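Local atomic coordinates of putative prephenate dehydratase (Streptococcus mutans, PDB entry 4LUB), a protein that probably catalyses the decarboxylating dehydration of prephenate to 3-phenylpyruvate, a step in the biosynthesis of phenylalanine. Residues V77-L82 and R174-G179; L187-Q192 and K270-R275; S195-L200 and F238-F243; A216-D221 and S252-E257. All blocks are in the same frame, centred on the assembly; numbering follows the deposited sequence.

Contacts 1, 2 and 3 lie on one mixed sheet; contact 4 is made by two elements beside it. Contact 1 pairs strands 75-83 and 172-179, within the prephenate dehydratase region. Contact 2 pairs 189-199 with 264-274, and strand 264-274 also runs beside 75-83. Contact 3 uses strand 189-199 again, now with 237-244. Its centre is about 17 Å from that of contact 1 and about 20 Å from that of contact 2. Contact 1 closes before the others open. Contacts 3 and 4 nest inside the loop closed by contact 2, and their segments alternate. The sheet thus continues from the prephenate dehydratase region into the ACT region.

Contact 1: residues V77-L82 and R174-G179; sequences VAEIIL and RFWVLG
Strands 77-82 and 174-179 run antiparallel, their axes 4.7 Å apart at closest approach, and a classic beta bulge interrupts the pairing where Val77 and Ala78 both face Val177. At the bulge, Val77 N donates to Val177 O at 2.7 Å, while the bond from Ala78 N to the same oxygen is weak. Ile80 and Phe175 form a hydrogen-bonded pair, each N bound to the other's O. Arg174, Trp176 and Glu79 lie on one face of the sheet. Glu79 has CG anti to its backbone N (chi1 -176°) and an extended chain, which carries the carboxylate over the neighbouring strand. Two side chains hold it there. Arg174 forms a salt bridge with it. The bond from Arg174 NE to Glu79 OE2 is 2.8 Å long and nearly straight; it lies in the guanidinium plane but reaches the oxygen from above the carboxylate plane. Arg174 NH2 also reaches Glu79 OE1, in a weak, bent bond. The two planes are 64° apart. Arg174 NH1 makes further salt bridges with Glu54 and Asp242, so the buried guanidinium meets three carboxylates. On the other face, Leu82 CB meets Phe175 CE1 at 3.6 Å, and helix 14-22 packs against Ile80 and Phe175. Trp176 adds the second hold: NE1 donates to Glu79 OE1 at 2.8 Å, close to the indole plane, on the anti side of that oxygen but 27° out of the carboxylate plane.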
loop_
_atom_site.group_PDB
_atom_site.type_symbol
_atom_site.label_atom_id
_atom_site.label_comp_id
_atom_site.label_asym_id
_atom_site.label_seq_id
_atom_site.Cartn_x
_atom_site.Cartn_y
_atom_site.Cartn_z
ATOM N N VAL B 77 -10.649 12.935 -13.082
ATOM C CA VAL B 77 -11.242 14.271 -13.173
ATOM C C VAL B 77 -12.455 14.434 -12.256
ATOM O O VAL B 77 -12.984 15.533 -12.100
ATOM C CB VAL B 77 -11.629 14.616 -14.633
ATOM C CG1 VAL B 77 -10.380 14.751 -15.481
ATOM C CG2 VAL B 77 -12.584 13.568 -15.220
ATOM N N ALA B 78 -12.888 13.333 -11.651
ATOM C CA ALA B 78 -13.924 13.360 -10.627
ATOM C C ALA B 78 -13.870 12.071 -9.818
ATOM O O ALA B 78 -13.542 11.007 -10.355
ATOM C CB ALA B 78 -15.306 13.539 -11.252
ATOM N N GLU B 79 -14.203 12.165 -8.533
ATOM C CA GLU B 79 -14.324 10.988 -7.679
ATOM C C GLU B 79 -15.732 10.838 -7.100
ATOM O O GLU B 79 -16.291 11.799 -6.584
ATOM C CB GLU B 79 -13.310 11.061 -6.537
ATOM C CG GLU B 79 -13.284 9.833 -5.645
ATOM C CD GLU B 79 -12.271 9.973 -4.530
ATOM O OE1 GLU B 79 -11.078 10.116 -4.849
ATOM O OE2 GLU B 79 -12.645 9.866 -3.347
ATOM N N ILE B 80 -16.298 9.637 -7.194
ATOM C CA ILE B 80 -17.586 9.338 -6.561
ATOM C C ILE B 80 -17.415 8.211 -5.554
ATOM O O ILE B 80 -16.891 7.148 -5.880
ATOM C CB ILE B 80 -18.682 8.970 -7.591
ATOM C CG1 ILE B 80 -18.972 10.168 -8.494
ATOM C CG2 ILE B 80 -19.975 8.565 -6.882
ATOM C CD1 ILE B 80 -19.580 9.805 -9.839
ATOM N N ILE B 81 -17.823 8.466 -4.317
ATOM C CA ILE B 81 -17.812 7.443 -3.277
ATOM C C ILE B 81 -19.157 6.736 -3.120
ATOM O O ILE B 81 -20.188 7.372 -2.926
ATOM C CB ILE B 81 -17.390 8.043 -1.928
ATOM C CG1 ILE B 81 -15.986 8.639 -2.051
ATOM C CG2 ILE B 81 -17.372 6.967 -0.850
ATOM C CD1 ILE B 81 -15.485 9.299 -0.773
ATOM N N LEU B 82 -19.121 5.412 -3.229
ATOM C CA LEU B 82 -20.301 4.551 -3.115
ATOM C C LEU B 82 -20.333 3.714 -1.848
ATOM O O LEU B 82 -19.364 3.029 -1.537
ATOM C CB LEU B 82 -20.381 3.600 -4.316
ATOM C CG LEU B 82 -21.712 2.875 -4.564
ATOM C CD1 LEU B 82 -22.797 3.786 -5.123
ATOM C CD2 LEU B 82 -21.497 1.663 -5.466
ATOM N N ARG B 174 -14.150 4.090 -3.436
ATOM C CA ARG B 174 -13.890 5.295 -4.198
ATOM C C ARG B 174 -13.827 4.886 -5.663
ATOM O O ARG B 174 -13.151 3.921 -6.005
ATOM C CB ARG B 174 -12.563 5.933 -3.756
ATOM C CG ARG B 174 -12.546 6.364 -2.301
ATOM C CD ARG B 174 -11.150 6.751 -1.815
ATOM N NE ARG B 174 -10.706 8.010 -2.410
ATOM C CZ ARG B 174 -9.437 8.326 -2.643
ATOM N NH1 ARG B 174 -8.469 7.494 -2.284
ATOM N NH2 ARG B 174 -9.134 9.497 -3.189
ATOM N N PHE B 175 -14.527 5.627 -6.517
ATOM C CA PHE B 175 -14.492 5.405 -7.961
ATOM C C PHE B 175 -13.981 6.685 -8.598
ATOM O O PHE B 175 -14.318 7.782 -8.161
ATOM C CB PHE B 175 -15.876 5.047 -8.548
ATOM C CG PHE B 175 -16.464 3.765 -8.023
ATOM C CD1 PHE B 175 -17.031 3.700 -6.761
ATOM C CD2 PHE B 175 -16.444 2.619 -8.801
ATOM C CE1 PHE B 175 -17.569 2.512 -6.290
ATOM C CE2 PHE B 175 -16.971 1.429 -8.335
ATOM C CZ PHE B 175 -17.532 1.372 -7.074
ATOM N N TRP B 176 -13.123 6.535 -9.596
ATOM C CA TRP B 176 -12.675 7.669 -10.378
ATOM C C TRP B 176 -13.299 7.743 -11.762
ATOM O O TRP B 176 -13.455 6.732 -12.446
ATOM C CB TRP B 176 -11.151 7.645 -10.499
ATOM C CG TRP B 176 -10.464 8.166 -9.287
ATOM C CD1 TRP B 176 -11.049 8.730 -8.186
ATOM C CD2 TRP B 176 -9.057 8.160 -9.041
ATOM N NE1 TRP B 176 -10.082 9.084 -7.271
ATOM C CE2 TRP B 176 -8.851 8.754 -7.779
ATOM C CE3 TRP B 176 -7.947 7.721 -9.775
ATOM C CZ2 TRP B 176 -7.585 8.906 -7.225
ATOM C CZ3 TRP B 176 -6.689 7.876 -9.228
ATOM C CH2 TRP B 176 -6.516 8.466 -7.960
ATOM N N VAL B 177 -13.651 8.960 -12.155
ATOM C CA VAL B 177 -13.958 9.256 -13.535
ATOM C C VAL B 177 -12.667 9.713 -14.189
ATOM O O VAL B 177 -12.064 10.703 -13.781
ATOM C CB VAL B 177 -15.050 10.340 -13.675
ATOM C CG1 VAL B 177 -15.346 10.606 -15.136
ATOM C CG2 VAL B 177 -16.314 9.933 -12.926
ATOM N N LEU B 178 -12.214 8.934 -15.161
ATOM C CA LEU B 178 -11.007 9.247 -15.911
ATOM C C LEU B 178 -11.332 9.915 -17.230
ATOM O O LEU B 178 -12.225 9.481 -17.951
ATOM C CB LEU B 178 -10.175 7.981 -16.162
ATOM C CG LEU B 178 -9.451 7.185 -15.070
ATOM C CD1 LEU B 178 -9.697 7.699 -13.664
ATOM C CD2 LEU B 178 -9.654 5.671 -15.195
ATOM N N GLY B 179 -10.575 10.954 -17.554
ATOM C CA GLY B 179 -10.722 11.618 -18.829
ATOM C C GLY B 179 -9.808 12.813 -18.957
ATOM O O GLY B 179 -8.751 12.881 -18.325
#

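Contact 2: residues L187-Q192 and K270-R275; sequences LKEEDQ and KYAVYR
A classic beta bulge marks this antiparallel pairing of strands 189-199 and 264-274: Glu190 and Asp191 both face Val273, and the register shifts by one. The strands belong to the sheet that continues from the ACT region to strand 75-83. Glu190 N donates to Val273 O at 2.7 Å. Val273 N in turn donates to Asp191 O at 2.8 Å. Beside this bond, Asp191 CB rests on Val273 CB at 3.8 Å. The Glu190 side chain reaches Arg275, near the chain end, in a side-on salt bridge. NE of Arg275 binds OE1 of Glu190 at 2.6 Å, and NH2 of Arg275 binds OE2 of Glu190 at 2.9 Å. Both oxygens use their syn lone pairs. Carboxylate and guanidinium are nearly coplanar, 12° apart, and the pair of hydrogen bonds fixes their mutual rotation. The arginine bends at chi3 (-72°), which turns its NE edge to the glutamate. On the side of the sheet that carries Glu189 and Gln192, Leu187 CB packs on Tyr274 CB, and Leu187 O lies at the edge of the tyrosine ring. Gln192 NE2 donates to Glu189 OE2 from above the carboxylate plane, which ties these two side chains together close to Ala272 CB. One water bridges the ends of the segments, accepting from Lys188 N at 3.0 Å and donating to Arg275 O at 2.9 Å.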
loop_
_atom_site.group_PDB
_atom_site.type_symbol
_atom_site.label_atom_id
_atom_site.label_comp_id
_atom_site.label_asym_id
_atom_site.label_seq_id
_atom_site.Cartn_x
_atom_site.Cartn_y
_atom_site.Cartn_z
ATOM N N LEU B 187 -23.583 16.345 -7.609
ATOM C CA LEU B 187 -23.832 15.483 -6.466
ATOM C C LEU B 187 -23.259 16.234 -5.281
ATOM O O LEU B 187 -22.653 17.294 -5.459
ATOM C CB LEU B 187 -23.212 14.092 -6.647
ATOM C CG LEU B 187 -23.895 13.078 -7.590
ATOM C CD1 LEU B 187 -24.312 13.639 -8.945
ATOM C CD2 LEU B 187 -23.041 11.817 -7.762
ATOM N N LYS B 188 -23.468 15.731 -4.073
ATOM C CA LYS B 188 -22.991 16.469 -2.916
ATOM C C LYS B 188 -21.467 16.425 -2.900
ATOM O O LYS B 188 -20.870 15.369 -2.692
ATOM C CB LYS B 188 -23.576 15.886 -1.629
ATOM C CG LYS B 188 -23.387 16.742 -0.394
ATOM C CD LYS B 188 -24.101 16.119 0.793
ATOM C CE LYS B 188 -23.129 15.794 1.913
ATOM N NZ LYS B 188 -22.970 16.943 2.846
ATOM N N GLU B 189 -20.852 17.589 -3.113
ATOM C CA GLU B 189 -19.407 17.751 -2.979
ATOM C C GLU B 189 -18.962 17.645 -1.537
ATOM O O GLU B 189 -19.525 18.283 -0.651
ATOM C CB GLU B 189 -18.932 19.091 -3.549
ATOM C CG GLU B 189 -17.421 19.133 -3.719
ATOM C CD GLU B 189 -16.918 20.376 -4.422
ATOM O OE1 GLU B 189 -17.369 20.644 -5.552
ATOM O OE2 GLU B 189 -16.069 21.086 -3.838
ATOM N N GLU B 190 -17.941 16.833 -1.311
ATOM C CA GLU B 190 -17.477 16.562 0.034
ATOM C C GLU B 190 -16.004 16.960 0.223
ATOM O O GLU B 190 -15.552 17.174 1.350
ATOM C CB GLU B 190 -17.733 15.084 0.345
ATOM C CG GLU B 190 -16.678 14.346 1.122
ATOM C CD GLU B 190 -17.071 12.900 1.353
ATOM O OE1 GLU B 190 -18.287 12.604 1.297
ATOM O OE2 GLU B 190 -16.169 12.069 1.586
ATOM N N ASP B 191 -15.265 17.100 -0.879
ATOM C CA ASP B 191 -13.820 17.337 -0.793
ATOM C C ASP B 191 -13.168 17.686 -2.130
ATOM O O ASP B 191 -13.745 17.482 -3.204
ATOM C CB ASP B 191 -13.114 16.118 -0.186
ATOM C CG ASP B 191 -11.945 16.505 0.706
ATOM O OD1 ASP B 191 -11.570 17.694 0.721
ATOM O OD2 ASP B 191 -11.410 15.620 1.406
ATOM N N GLN B 192 -11.985 18.294 -2.039
ATOM C CA GLN B 192 -11.109 18.501 -3.189
ATOM C C GLN B 192 -9.743 17.862 -2.966
ATOM O O GLN B 192 -9.099 18.098 -1.938
ATOM C CB GLN B 192 -10.956 19.993 -3.480
ATOM C CG GLN B 192 -12.287 20.693 -3.683
ATOM C CD GLN B 192 -12.691 20.770 -5.142
ATOM O OE1 GLN B 192 -11.907 20.444 -6.033
ATOM N NE2 GLN B 192 -13.931 21.178 -5.393
ATOM N N LYS B 270 -6.554 15.828 -10.552
ATOM C CA LYS B 270 -7.127 16.872 -9.697
ATOM C C LYS B 270 -8.643 16.823 -9.804
ATOM O O LYS B 270 -9.189 16.977 -10.892
ATOM C CB LYS B 270 -6.635 18.277 -10.076
ATOM C CG LYS B 270 -5.133 18.478 -10.096
ATOM C CD LYS B 270 -4.828 19.931 -10.416
ATOM C CE LYS B 270 -3.361 20.179 -10.704
ATOM N NZ LYS B 270 -3.124 21.626 -10.997
ATOM N N TYR B 271 -9.337 16.600 -8.694
ATOM C CA TYR B 271 -10.753 16.265 -8.812
ATOM C C TYR B 271 -11.551 16.677 -7.589
ATOM O O TYR B 271 -11.007 16.802 -6.488
ATOM C CB TYR B 271 -10.920 14.758 -9.045
ATOM C CG TYR B 271 -10.112 13.924 -8.072
ATOM C CD1 TYR B 271 -10.622 13.607 -6.815
ATOM C CD2 TYR B 271 -8.832 13.473 -8.396
ATOM C CE1 TYR B 271 -9.889 12.861 -5.908
ATOM C CE2 TYR B 271 -8.086 12.722 -7.491
ATOM C CZ TYR B 271 -8.629 12.419 -6.247
ATOM O OH TYR B 271 -7.911 11.681 -5.337
ATOM N N ALA B 272 -12.853 16.856 -7.784
ATOM C CA ALA B 272 -13.774 16.981 -6.662
ATOM C C ALA B 272 -14.214 15.591 -6.208
ATOM O O ALA B 272 -14.241 14.644 -7.000
ATOM C CB ALA B 272 -14.982 17.832 -7.047
ATOM N N VAL B 273 -14.515 15.471 -4.918
ATOM C CA VAL B 273 -15.053 14.244 -4.349
ATOM C C VAL B 273 -16.546 14.369 -4.070
ATOM O O VAL B 273 -16.974 15.268 -3.354
ATOM C CB VAL B 273 -14.326 13.862 -3.037
ATOM C CG1 VAL B 273 -14.862 12.538 -2.488
ATOM C CG2 VAL B 273 -12.810 13.830 -3.255
ATOM N N TYR B 274 -17.321 13.447 -4.626
ATOM C CA TYR B 274 -18.763 13.389 -4.417
ATOM C C TYR B 274 -19.082 12.097 -3.677
ATOM O O TYR B 274 -18.352 11.119 -3.820
ATOM C CB TYR B 274 -19.502 13.445 -5.749
ATOM C CG TYR B 274 -19.110 14.616 -6.624
ATOM C CD1 TYR B 274 -19.704 15.862 -6.466
ATOM C CD2 TYR B 274 -18.143 14.471 -7.615
ATOM C CE1 TYR B 274 -19.343 16.936 -7.272
ATOM C CE2 TYR B 274 -17.780 15.535 -8.429
ATOM C CZ TYR B 274 -18.383 16.763 -8.254
ATOM O OH TYR B 274 -18.020 17.818 -9.061
ATOM N N ARG B 275 -20.114 12.093 -2.839
ATOM C CA ARG B 275 -20.435 10.871 -2.105
ATOM C C ARG B 275 -21.737 10.252 -2.603
ATOM O O ARG B 275 -22.795 10.881 -2.541
ATOM C CB ARG B 275 -20.515 11.139 -0.601
ATOM C CG ARG B 275 -20.751 9.879 0.233
ATOM C CD ARG B 275 -20.452 10.115 1.709
ATOM N NE ARG B 275 -19.017 10.236 1.973
ATOM C CZ ARG B 275 -18.258 9.275 2.492
ATOM N NH1 ARG B 275 -18.787 8.105 2.820
ATOM N NH2 ARG B 275 -16.963 9.486 2.693
HETATM O O HOH W 1 -24.421 12.940 -3.842
HETATM O O HOH W 2 -9.268 19.383 -6.541
#

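Contact 3: residues S195-L200 and F238-F243; sequences SLALTL and FFIIDF
The Phe239 ring takes Leu200 CD1 obliquely, at 3.4 Å from its CE2, and the two side chains cross at about a right angle. Phe238 receives Ala197 CB, also obliquely, 4.0 Å from its CD1; Phe69 of helix 62-70 stacks on this ring. The third flat group is the Asp242 carboxylate. Ser195 OG donates to Asp242 OD1 at 2.7 Å from well above the carboxylate plane, 68° out of it. Asp242 OD2 pairs with Arg174, so both oxygens of this buried acid are held. Ser195 OG also bonds to Tyr271 OH. On the face opposite the Ser195-Asp242 pair, the methyls Leu198 CD1 and Ile241 CD1 meet tightly. Helix 208-216 packs on this face, and helix 62-70 on that of Ala197 and Ile240. Leu196 with Ile241, and Leu198 with Phe239, are hydrogen-bonded pairs. Together they form the regular antiparallel pairing of strands 189-199 and 237-244 in the sheet of the ACT domain.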
loop_
_atom_site.group_PDB
_atom_site.type_symbol
_atom_site.label_atom_id
_atom_site.label_comp_id
_atom_site.label_asym_id
_atom_site.label_seq_id
_atom_site.Cartn_x
_atom_site.Cartn_y
_atom_site.Cartn_z
ATOM N N SER B 195 -4.108 13.640 -6.552
ATOM C CA SER B 195 -3.387 12.384 -6.371
ATOM C C SER B 195 -2.124 12.378 -7.204
ATOM O O SER B 195 -2.135 12.750 -8.378
ATOM C CB SER B 195 -4.262 11.185 -6.738
ATOM O OG SER B 195 -5.379 11.094 -5.876
ATOM N N LEU B 196 -1.032 11.954 -6.587
ATOM C CA LEU B 196 0.259 11.975 -7.238
ATOM C C LEU B 196 0.874 10.590 -7.204
ATOM O O LEU B 196 0.651 9.825 -6.259
ATOM C CB LEU B 196 1.204 12.963 -6.546
ATOM C CG LEU B 196 0.883 14.460 -6.579
ATOM C CD1 LEU B 196 1.780 15.205 -5.581
ATOM C CD2 LEU B 196 0.947 15.082 -7.963
ATOM N N ALA B 197 1.621 10.249 -8.245
ATOM C CA ALA B 197 2.518 9.112 -8.158
ATOM C C ALA B 197 3.956 9.628 -8.113
ATOM O O ALA B 197 4.416 10.265 -9.061
ATOM C CB ALA B 197 2.305 8.159 -9.335
ATOM N N LEU B 198 4.654 9.381 -7.007
ATOM C CA LEU B 198 6.027 9.864 -6.842
ATOM C C LEU B 198 7.031 8.738 -6.972
ATOM O O LEU B 198 6.801 7.627 -6.490
ATOM C CB LEU B 198 6.256 10.538 -5.485
ATOM C CG LEU B 198 5.367 11.620 -4.884
ATOM C CD1 LEU B 198 5.733 11.769 -3.424
ATOM C CD2 LEU B 198 5.579 12.927 -5.593
ATOM N N THR B 199 8.149 9.039 -7.621
ATOM C CA THR B 199 9.338 8.200 -7.549
ATOM C C THR B 199 10.460 9.023 -6.927
ATOM O O THR B 199 10.539 10.236 -7.125
ATOM C CB THR B 199 9.763 7.667 -8.915
ATOM O OG1 THR B 199 9.819 8.747 -9.855
ATOM C CG2 THR B 199 8.757 6.640 -9.406
ATOM N N LEU B 200 11.320 8.367 -6.163
ATOM C CA LEU B 200 12.317 9.083 -5.396
ATOM C C LEU B 200 13.686 8.980 -6.080
ATOM O O LEU B 200 13.891 8.100 -6.911
ATOM C CB LEU B 200 12.350 8.507 -3.977
ATOM C CG LEU B 200 10.996 8.690 -3.271
ATOM C CD1 LEU B 200 10.869 7.776 -2.069
ATOM C CD2 LEU B 200 10.725 10.137 -2.891
ATOM N N PHE B 238 6.963 3.013 -6.465
ATOM C CA PHE B 238 6.396 4.328 -6.654
ATOM C C PHE B 238 5.300 4.490 -5.617
ATOM O O PHE B 238 4.714 3.514 -5.163
ATOM C CB PHE B 238 5.918 4.574 -8.088
ATOM C CG PHE B 238 4.646 3.867 -8.457
ATOM C CD1 PHE B 238 3.424 4.484 -8.284
ATOM C CD2 PHE B 238 4.678 2.605 -9.018
ATOM C CE1 PHE B 238 2.255 3.848 -8.642
ATOM C CE2 PHE B 238 3.512 1.961 -9.379
ATOM C CZ PHE B 238 2.297 2.584 -9.190
ATOM N N PHE B 239 5.054 5.723 -5.219
ATOM C CA PHE B 239 4.105 5.999 -4.152
ATOM C C PHE B 239 2.879 6.754 -4.629
ATOM O O PHE B 239 2.992 7.788 -5.277
ATOM C CB PHE B 239 4.812 6.768 -3.026
ATOM C CG PHE B 239 5.992 6.035 -2.464
ATOM C CD1 PHE B 239 5.820 5.113 -1.447
ATOM C CD2 PHE B 239 7.259 6.226 -2.981
ATOM C CE1 PHE B 239 6.902 4.414 -0.934
ATOM C CE2 PHE B 239 8.342 5.531 -2.472
ATOM C CZ PHE B 239 8.162 4.625 -1.451
ATOM N N ILE B 240 1.708 6.223 -4.294
ATOM C CA ILE B 240 0.453 6.930 -4.508
ATOM C C ILE B 240 0.138 7.772 -3.293
ATOM O O ILE B 240 -0.055 7.255 -2.198
ATOM C CB ILE B 240 -0.721 5.979 -4.749
ATOM C CG1 ILE B 240 -0.353 4.964 -5.820
ATOM C CG2 ILE B 240 -1.963 6.767 -5.154
ATOM C CD1 ILE B 240 0.026 5.636 -7.118
ATOM N N ILE B 241 0.121 9.077 -3.500
ATOM C CA ILE B 241 -0.222 10.024 -2.457
ATOM C C ILE B 241 -1.402 10.932 -2.817
ATOM O O ILE B 241 -1.457 11.494 -3.910
ATOM C CB ILE B 241 1.038 10.848 -2.087
ATOM C CG1 ILE B 241 2.074 9.936 -1.453
ATOM C CG2 ILE B 241 0.715 11.861 -1.012
ATOM C CD1 ILE B 241 3.426 10.547 -1.286
ATOM N N ASP B 242 -2.352 11.051 -1.891
ATOM C CA ASP B 242 -3.436 12.021 -2.021
ATOM C C ASP B 242 -3.201 13.185 -1.061
ATOM O O ASP B 242 -2.773 12.987 0.081
ATOM C CB ASP B 242 -4.815 11.414 -1.729
ATOM C CG ASP B 242 -5.149 10.201 -2.594
ATOM O OD1 ASP B 242 -4.442 9.907 -3.588
ATOM O OD2 ASP B 242 -6.170 9.562 -2.282
ATOM N N PHE B 243 -3.514 14.392 -1.522
ATOM C CA PHE B 243 -3.468 15.580 -0.684
ATOM C C PHE B 243 -4.734 16.371 -0.909
ATOM O O PHE B 243 -5.314 16.337 -1.995
ATOM C CB PHE B 243 -2.271 16.472 -1.033
ATOM C CG PHE B 243 -0.949 15.943 -0.566
ATOM C CD1 PHE B 243 -0.605 15.992 0.770
ATOM C CD2 PHE B 243 -0.037 15.424 -1.465
ATOM C CE1 PHE B 243 0.611 15.512 1.207
ATOM C CE2 PHE B 243 1.182 14.950 -1.024
ATOM C CZ PHE B 243 1.506 14.991 0.310
#

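Contact 4: residues A216-D221 and S252-E257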
loop_
_atom_site.group_PDB
_atom_site.type_symbol
_atom_site.label_atom_id
_atom_site.label_comp_id
_atom_site.label_asym_id
_atom_site.label_seq_id
_atom_site.Cartn_x
_atom_site.Cartn_y
_atom_site.Cartn_z
ATOM N N ALA B 216 3.784 19.075 4.062
ATOM C CA ALA B 216 3.550 19.256 5.487
ATOM C C ALA B 216 3.826 20.670 5.988
ATOM O O ALA B 216 2.981 21.258 6.664
ATOM C CB ALA B 216 4.387 18.255 6.283
ATOM N N TRP B 217 4.995 21.221 5.667
ATOM C CA TRP B 217 5.319 22.556 6.178
ATOM C C TRP B 217 4.340 23.598 5.652
ATOM O O TRP B 217 4.077 24.581 6.335
ATOM C CB TRP B 217 6.798 22.942 5.899
ATOM C CG TRP B 217 7.210 23.450 4.509
ATOM C CD1 TRP B 217 7.900 22.750 3.557
ATOM C CD2 TRP B 217 6.984 24.761 3.951
ATOM N NE1 TRP B 217 8.109 23.537 2.438
ATOM C CE2 TRP B 217 7.552 24.768 2.653
ATOM C CE3 TRP B 217 6.344 25.915 4.411
ATOM C CZ2 TRP B 217 7.510 25.889 1.826
ATOM C CZ3 TRP B 217 6.303 27.031 3.577
ATOM C CH2 TRP B 217 6.880 27.006 2.303
ATOM N N ARG B 218 3.736 23.350 4.489
ATOM C CA ARG B 218 2.748 24.284 3.950
ATOM C C ARG B 218 1.356 24.020 4.518
ATOM O O ARG B 218 0.401 24.712 4.172
ATOM C CB ARG B 218 2.682 24.202 2.415
ATOM C CG ARG B 218 4.005 24.413 1.689
ATOM C CD ARG B 218 3.807 24.406 0.174
ATOM N NE ARG B 218 4.882 25.113 -0.520
ATOM C CZ ARG B 218 6.074 24.595 -0.797
ATOM N NH1 ARG B 218 6.369 23.341 -0.465
ATOM N NH2 ARG B 218 6.973 25.332 -1.420
ATOM N N GLY B 219 1.243 23.029 5.396
ATOM C CA GLY B 219 -0.051 22.643 5.929
ATOM C C GLY B 219 -1.019 21.991 4.950
ATOM O O GLY B 219 -2.229 22.016 5.167
ATOM N N ILE B 220 -0.501 21.426 3.865
ATOM C CA ILE B 220 -1.336 20.643 2.946
ATOM C C ILE B 220 -1.408 19.205 3.455
ATOM O O ILE B 220 -0.404 18.494 3.456
ATOM C CB ILE B 220 -0.795 20.679 1.506
ATOM C CG1 ILE B 220 -0.785 22.125 0.977
ATOM C CG2 ILE B 220 -1.626 19.776 0.581
ATOM C CD1 ILE B 220 0.197 22.353 -0.169
ATOM N N ASP B 221 -2.594 18.779 3.888
ATOM C CA ASP B 221 -2.750 17.472 4.547
ATOM C C ASP B 221 -2.705 16.282 3.604
ATOM O O ASP B 221 -3.433 16.231 2.618
ATOM C CB ASP B 221 -4.062 17.404 5.339
ATOM C CG ASP B 221 -4.075 18.348 6.523
ATOM O OD1 ASP B 221 -2.999 18.581 7.101
ATOM O OD2 ASP B 221 -5.162 18.815 6.898
ATOM N N SER B 252 0.646 24.065 -6.027
ATOM C CA SER B 252 1.530 24.290 -7.173
ATOM C C SER B 252 2.972 24.581 -6.764
ATOM O O SER B 252 3.908 24.078 -7.387
ATOM C CB SER B 252 1.008 25.436 -8.044
ATOM O OG SER B 252 -0.170 25.050 -8.724
ATOM N N PHE B 253 3.152 25.421 -5.747
ATOM C CA PHE B 253 4.483 25.653 -5.189
ATOM C C PHE B 253 5.072 24.393 -4.558
ATOM O O PHE B 253 6.265 24.130 -4.708
ATOM C CB PHE B 253 4.466 26.808 -4.171
ATOM C CG PHE B 253 4.101 28.144 -4.776
ATOM C CD1 PHE B 253 4.895 28.703 -5.761
ATOM C CD2 PHE B 253 2.996 28.850 -4.336
ATOM C CE1 PHE B 253 4.575 29.923 -6.325
ATOM C CE2 PHE B 253 2.677 30.079 -4.888
ATOM C CZ PHE B 253 3.465 30.614 -5.881
ATOM N N ALA B 254 4.253 23.643 -3.827
ATOM C CA ALA B 254 4.680 22.343 -3.304
ATOM C C ALA B 254 5.287 21.462 -4.402
ATOM O O ALA B 254 6.378 20.916 -4.234
ATOM C CB ALA B 254 3.520 21.624 -2.630
ATOM N N LEU B 255 4.574 21.328 -5.518
ATOM C CA LEU B 255 5.072 20.560 -6.670
ATOM C C LEU B 255 6.370 21.110 -7.246
ATOM O O LEU B 255 7.256 20.342 -7.620
ATOM C CB LEU B 255 4.023 20.493 -7.785
ATOM C CG LEU B 255 2.686 19.863 -7.401
ATOM C CD1 LEU B 255 1.679 20.002 -8.524
ATOM C CD2 LEU B 255 2.892 18.396 -7.036
ATOM N N GLU B 256 6.460 22.435 -7.369
ATOM C CA GLU B 256 7.711 23.087 -7.762
ATOM C C GLU B 256 8.872 22.718 -6.833
ATOM O O GLU B 256 9.971 22.420 -7.301
ATOM C CB GLU B 256 7.545 24.612 -7.824
ATOM C CG GLU B 256 6.617 25.097 -8.931
ATOM C CD GLU B 256 6.592 26.614 -9.063
ATOM O OE1 GLU B 256 7.455 27.290 -8.468
ATOM O OE2 GLU B 256 5.684 27.137 -9.740
ATOM N N GLU B 257 8.644 22.754 -5.524
ATOM C CA GLU B 257 9.682 22.335 -4.581
ATOM C C GLU B 257 10.110 20.867 -4.760
ATOM O O GLU B 257 11.296 20.554 -4.677
ATOM C CB GLU B 257 9.250 22.581 -3.128
ATOM C CG GLU B 257 10.432 22.446 -2.163
ATOM C CD GLU B 257 10.129 22.809 -0.717
ATOM O OE1 GLU B 257 9.002 23.259 -0.396
ATOM O OE2 GLU B 257 11.042 22.611 0.111
#
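Trp217 has CG between its backbone N and carbonyl carbon (chi1 80°), which turns the indole over the side chain of Arg218. Arg218 runs extended from CG to NE and carries its guanidinium to helix 248-261. Glu257 reaches both with CG anti to its own N (chi1 -167°) and an extended chain. Its OE1 takes two bonds. Trp217 NE1 donates at 3.0 Å to the syn lone pair of Glu257 OE1, close to the indole plane. Arg218 NH1 forms a salt bridge of 2.6 Å with Glu257 OE1, nearly along the C-O bond but tilted 21° from the guanidinium plane; the bond from NH2 is weak. The guanidinium is sandwiched. Trp217 CZ2 sits 3.2 Å over its centre on one face, and Ala254 CA and the Phe253 carbonyl carbon lie over the other, offset toward its rim. Arg218 CG also rests over the centre of the indole. Arg218 NH1 bonds back to Thr214 O, near the end of helix 208-216. Past Gly219, Ile220 CD1 touches Ala254 CB at 4.2 Å. Gly219 N bonds to Ala216 O at 2.8 Å, and the positive phi of Gly219 turns the chain out of the helix. This is a Schellman motif at the C-terminal end of helix 208-216, clasped to helix 248-261 of the ACT domain.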